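PDB 2EH3: transcriptional regulator from Aquifex aeolicus, which probably binds DNA as a transcription factor of the TetR/AcrR family and carries magnesium ions on its helical C-terminal domain. Local coordinates for residues L81-L84 and Y85-K88; I146-Y149 and V150-E154. All coordinates share one frame; numbering follows the deposited sequence.

Interaction 1: residues L81-L84 and Y85-K88; sequences LEVL and YREK. With MG (magnesium ion), chain C.
Two groups grip OE2 of Glu82, whose own backbone O takes the N-H of Arg86: a magnesium ion, 2.5 Å from Glu82 OE2, and the ammonium group of Lys161. Glu78, one turn back on helix 73-86, binds the same metal. A water completes a small loop, lying 2.4 Å from the magnesium and donating to OE1 of Glu82 at 2.7 Å. The extended chain carries the carboxylate to the ion, and metal, lysine and water together tie both oxygens, which should hold the carboxylate's rotation.

Behind this carboxylate the helix runs its last turn. Tyr85 N bonds to Leu81 O and Arg86 N to Glu82 O, and Glu87 N closes the series at 2.9 Å from Val83 O. The Arg86 chain bends at chi3 (-51°), folding the guanidinium back across Val83. One face of the group looks onto CA of Val83, and NH2 of Arg86 presses on the CG2 methyl of Val83 at 3.3 Å. The other methyl, CG1, runs beside CG of Glu87, while Val83 as a whole packs on Ile61 and Leu64 of helix 46-67. The Glu87 carboxylate reaches the same helix, in a salt bridge to Lys60 and a hydrogen bond to Thr57.

Tyr85 O is the second shared acceptor. Lys88 N reaches it at 3.1 Å and Lys88 NZ at 3.0 Å, from opposite faces of the carbonyl plane. With CG of Lys88 between its backbone N and carbonyl carbon (chi1 57°), the chain starts toward the Tyr85 ring and sets CD over the ring centre; a bend at chi4 (-57°) then brings NZ to the carbonyl. The ring's OH bonds to Arg155 O.

With a metal and a lysine on one oxygen, Glu82 is probably ionised, and the lysine would offset part of the negative charge that the clustered glutamates bring to the magnesium.

Interaction 2: residues I146-Y149 and V150-E154; sequences ILHY and VIKEE
Ile146 O takes two backbone donors, Val150 N and Ile151 N, each 2.9 Å away. The bond from Ile151 is the straighter one and comes almost head-on to the carbonyl, whereas Val150 N, the i to i+4 donor sharing that oxygen, sits 37° out of the carbonyl plane. Lys152 N then repeats the wider spacing by bonding to Leu147 O at 2.9 Å. The two i to i+5 bonds, Ile151 to Ile146 and Lys152 to Leu147, form a pi-type turn that ends helix 131-152.

Apolar packing keeps the ordinary i to i+4 spacing. CD1 of Ile146 meets CG2 of Val150 at 3.8 Å, the two side chains lying alongside each other and pointing the same way; the cluster continues into Leu160 of helix 157-171. Leu147 CD1 approaches CB of Ile151 at 4.2 Å, and Ile151 goes on to Tyr92 and Phe96 of helix 88-99. The widened turn belongs to the all-helical C-terminal domain of a TetR-family regulator, and the side chains of His148, Tyr149 and Lys152 meet the second subunit of the dimer.

Aromatic and polar groups make that meeting. The ring of Tyr149 lies with one face over CB of its neighbour His148, and its edge-to-face partner is Phe159 of the same chain. Tyr149 OH bonds to Glu136 of the second subunit. His148 NE2 is engaged by Arg143 of the second subunit, and Phe109 of the second subunit meets the imidazole edge-to-face. From within the turn, CD of Lys152 comes obliquely to the imidazole, 4.2 Å from ND1 of His148. With CG of Lys152 opposite the backbone N (chi1 176°) and the chain fully extended, the lysine runs past His148 to pack on Phe109 of the second subunit.

Interaction 1 comes first along the chain, at the end of helix 73-86, and interaction 2 follows at the end of helix 131-152; their centres are about 12 Å apart in the same C-terminal domain. The two helix ends touch directly. Leu81 CD1 packs on Ile146 CD1 at 3.7 Å, and Lys88 CB lies 3.8 Å from Val150 CG1. Arg155 receives the hydroxyl of Tyr85 and also bonds through its backbone to Tyr149, while helix 157-171 packs against both turns. A continuous packed path therefore runs from the magnesium-bearing helix to the turn that meets the second subunit.

Interaction 1: residues L81-L84 and Y85-K88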
loop_
_atom_site.group_PDB
_atom_site.type_symbol
_atom_site.label_atom_id
_atom_site.label_comp_id
_atom_site.label_asym_id
_atom_site.label_seq_id
_atom_site.Cartn_x
_atom_site.Cartn_y
_atom_site.Cartn_z
ATOM N N LEU A 81 12.048 7.602 -8.946
ATOM C CA LEU A 81 12.514 6.821 -7.804
ATOM C C LEU A 81 13.551 7.591 -6.990
ATOM O O LEU A 81 13.530 7.552 -5.765
ATOM C CB LEU A 81 13.101 5.487 -8.287
ATOM C CG LEU A 81 13.828 4.643 -7.224
ATOM C CD1 LEU A 81 12.902 4.212 -6.104
ATOM C CD2 LEU A 81 14.433 3.411 -7.920
ATOM N N GLU A 82 14.451 8.314 -7.652
ATOM C CA GLU A 82 15.446 9.050 -6.900
ATOM C C GLU A 82 14.794 10.103 -5.987
ATOM O O GLU A 82 15.185 10.243 -4.823
ATOM C CB GLU A 82 16.434 9.703 -7.862
ATOM C CG GLU A 82 17.383 8.695 -8.492
ATOM C CD GLU A 82 18.085 9.242 -9.707
ATOM O OE1 GLU A 82 17.686 10.334 -10.171
ATOM O OE2 GLU A 82 19.021 8.587 -10.246
ATOM N N VAL A 83 13.804 10.828 -6.514
ATOM C CA VAL A 83 13.113 11.840 -5.715
ATOM C C VAL A 83 12.356 11.177 -4.576
ATOM O O VAL A 83 12.449 11.637 -3.443
ATOM C CB VAL A 83 12.146 12.677 -6.578
ATOM C CG1 VAL A 83 11.208 13.524 -5.683
ATOM C CG2 VAL A 83 12.975 13.570 -7.514
ATOM N N LEU A 84 11.619 10.101 -4.851
ATOM C CA LEU A 84 10.904 9.449 -3.756
ATOM C C LEU A 84 11.878 8.991 -2.663
ATOM O O LEU A 84 11.573 9.094 -1.468
ATOM C CB LEU A 84 10.110 8.258 -4.259
ATOM C CG LEU A 84 8.971 8.571 -5.233
ATOM C CD1 LEU A 84 8.379 7.271 -5.770
ATOM C CD2 LEU A 84 7.908 9.397 -4.524
ATOM N N TYR A 85 13.058 8.490 -3.067
ATOM C CA TYR A 85 14.038 8.012 -2.100
ATOM C C TYR A 85 14.567 9.173 -1.260
ATOM O O TYR A 85 14.688 9.044 -0.044
ATOM C CB TYR A 85 15.196 7.286 -2.814
ATOM C CG TYR A 85 16.074 6.495 -1.874
ATOM C CD1 TYR A 85 15.772 5.159 -1.562
ATOM C CD2 TYR A 85 17.163 7.093 -1.260
ATOM C CE1 TYR A 85 16.558 4.426 -0.635
ATOM C CE2 TYR A 85 17.957 6.376 -0.325
ATOM C CZ TYR A 85 17.639 5.052 -0.032
ATOM O OH TYR A 85 18.411 4.353 0.861
ATOM N N ARG A 86 14.896 10.292 -1.900
ATOM C CA ARG A 86 15.366 11.484 -1.171
ATOM C C ARG A 86 14.273 11.957 -0.199
ATOM O O ARG A 86 14.574 12.416 0.910
ATOM C CB ARG A 86 15.674 12.639 -2.133
ATOM C CG ARG A 86 16.861 12.432 -3.063
ATOM C CD ARG A 86 17.415 13.778 -3.554
ATOM N NE ARG A 86 16.400 14.677 -4.109
ATOM C CZ ARG A 86 15.952 14.633 -5.362
ATOM N NH1 ARG A 86 16.425 13.730 -6.213
ATOM N NH2 ARG A 86 15.035 15.501 -5.768
ATOM N N GLU A 87 13.020 11.851 -0.636
ATOM C CA GLU A 87 11.851 12.259 0.168
ATOM C C GLU A 87 11.271 11.074 0.944
ATOM O O GLU A 87 10.104 11.114 1.306
ATOM C CB GLU A 87 10.738 12.819 -0.747
ATOM C CG GLU A 87 11.156 13.989 -1.635
ATOM C CD GLU A 87 11.266 15.301 -0.874
ATOM O OE1 GLU A 87 10.298 15.639 -0.155
ATOM O OE2 GLU A 87 12.303 15.982 -1.007
ATOM N N LYS A 88 12.076 10.057 1.276
ATOM C CA LYS A 88 11.506 8.877 1.934
ATOM C C LYS A 88 10.793 9.110 3.263
ATOM O O LYS A 88 9.869 8.375 3.599
ATOM C CB LYS A 88 12.553 7.757 2.053
ATOM C CG LYS A 88 13.813 8.129 2.781
ATOM C CD LYS A 88 14.849 7.027 2.549
ATOM C CE LYS A 88 16.230 7.506 2.943
ATOM N NZ LYS A 88 16.616 8.747 2.208
HETATM MG MG MG C . 20.419 8.962 -12.272
HETATM O O HOH W 1 18.345 9.953 -12.789
#

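Interaction 2: residues I146-Y149 and V150-E154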
loop_
_atom_site.group_PDB
_atom_site.type_symbol
_atom_site.label_atom_id
_atom_site.label_comp_id
_atom_site.label_asym_id
_atom_site.label_seq_id
_atom_site.Cartn_x
_atom_site.Cartn_y
_atom_site.Cartn_z
ATOM N N ILE A 146 8.968 0.419 -3.192
ATOM C CA ILE A 146 9.138 1.344 -2.078
ATOM C C ILE A 146 8.656 0.723 -0.785
ATOM O O ILE A 146 9.290 0.858 0.259
ATOM C CB ILE A 146 8.356 2.648 -2.328
ATOM C CG1 ILE A 146 8.946 3.378 -3.534
ATOM C CG2 ILE A 146 8.388 3.543 -1.067
ATOM C CD1 ILE A 146 10.387 3.772 -3.382
ATOM N N LEU A 147 7.507 0.058 -0.841
ATOM C CA LEU A 147 6.956 -0.555 0.356
ATOM C C LEU A 147 7.888 -1.626 0.927
ATOM O O LEU A 147 8.105 -1.726 2.135
ATOM C CB LEU A 147 5.593 -1.164 0.019
ATOM C CG LEU A 147 4.842 -1.761 1.191
ATOM C CD1 LEU A 147 4.408 -0.655 2.141
ATOM C CD2 LEU A 147 3.636 -2.485 0.656
ATOM N N HIS A 148 8.473 -2.423 0.060
ATOM C CA HIS A 148 9.326 -3.474 0.560
ATOM C C HIS A 148 10.761 -3.138 0.788
ATOM O O HIS A 148 11.373 -3.703 1.693
ATOM C CB HIS A 148 9.195 -4.674 -0.350
ATOM C CG HIS A 148 7.843 -5.285 -0.248
ATOM N ND1 HIS A 148 7.568 -6.310 0.630
ATOM C CD2 HIS A 148 6.647 -4.872 -0.735
ATOM C CE1 HIS A 148 6.261 -6.495 0.687
ATOM N NE2 HIS A 148 5.679 -5.634 -0.131
ATOM N N TYR A 149 11.293 -2.189 0.036
ATOM C CA TYR A 149 12.712 -1.899 0.165
ATOM C C TYR A 149 13.047 -0.513 0.683
ATOM O O TYR A 149 14.212 -0.105 0.683
ATOM C CB TYR A 149 13.399 -2.180 -1.170
ATOM C CG TYR A 149 13.140 -3.587 -1.693
ATOM C CD1 TYR A 149 13.519 -4.722 -0.967
ATOM C CD2 TYR A 149 12.491 -3.777 -2.915
ATOM C CE1 TYR A 149 13.261 -6.012 -1.439
ATOM C CE2 TYR A 149 12.219 -5.064 -3.401
ATOM C CZ TYR A 149 12.604 -6.181 -2.657
ATOM O OH TYR A 149 12.395 -7.465 -3.103
ATOM N N VAL A 150 12.018 0.229 1.077
ATOM C CA VAL A 150 12.226 1.535 1.709
ATOM C C VAL A 150 11.445 1.497 3.037
ATOM O O VAL A 150 11.975 1.879 4.094
ATOM C CB VAL A 150 11.725 2.708 0.836
ATOM C CG1 VAL A 150 11.866 4.041 1.605
ATOM C CG2 VAL A 150 12.529 2.767 -0.453
ATOM N N ILE A 151 10.207 1.001 3.007
ATOM C CA ILE A 151 9.387 0.951 4.234
ATOM C C ILE A 151 9.620 -0.244 5.146
ATOM O O ILE A 151 9.860 -0.072 6.348
ATOM C CB ILE A 151 7.869 0.991 3.913
ATOM C CG1 ILE A 151 7.544 2.265 3.132
ATOM C CG2 ILE A 151 7.049 0.889 5.217
ATOM C CD1 ILE A 151 7.939 3.549 3.848
ATOM N N LYS A 152 9.508 -1.450 4.611
ATOM C CA LYS A 152 9.712 -2.647 5.410
ATOM C C LYS A 152 11.140 -2.633 5.916
ATOM O O LYS A 152 11.392 -2.688 7.120
ATOM C CB LYS A 152 9.469 -3.896 4.573
ATOM C CG LYS A 152 9.746 -5.187 5.313
ATOM C CD LYS A 152 9.405 -6.379 4.439
ATOM C CE LYS A 152 9.703 -7.684 5.147
ATOM N NZ LYS A 152 9.688 -8.846 4.203
ATOM N N GLU A 153 12.075 -2.561 4.982
ATOM C CA GLU A 153 13.490 -2.505 5.313
ATOM C C GLU A 153 14.062 -1.382 4.480
ATOM O O GLU A 153 13.668 -1.222 3.328
ATOM C CB GLU A 153 14.169 -3.816 4.949
ATOM C CG GLU A 153 15.680 -3.731 5.029
ATOM C CD GLU A 153 16.338 -5.090 5.160
ATOM O OE1 GLU A 153 17.587 -5.144 5.165
ATOM O OE2 GLU A 153 15.608 -6.101 5.267
ATOM N N GLU A 154 14.953 -0.579 5.050
ATOM C CA GLU A 154 15.520 0.493 4.271
ATOM C C GLU A 154 16.780 0.058 3.538
ATOM O O GLU A 154 17.873 0.041 4.102
ATOM C CB GLU A 154 15.805 1.748 5.119
ATOM C CG GLU A 154 16.486 2.866 4.300
ATOM C CD GLU A 154 16.490 4.239 4.973
ATOM O OE1 GLU A 154 17.565 4.881 5.003
ATOM O OE2 GLU A 154 15.421 4.686 5.452
#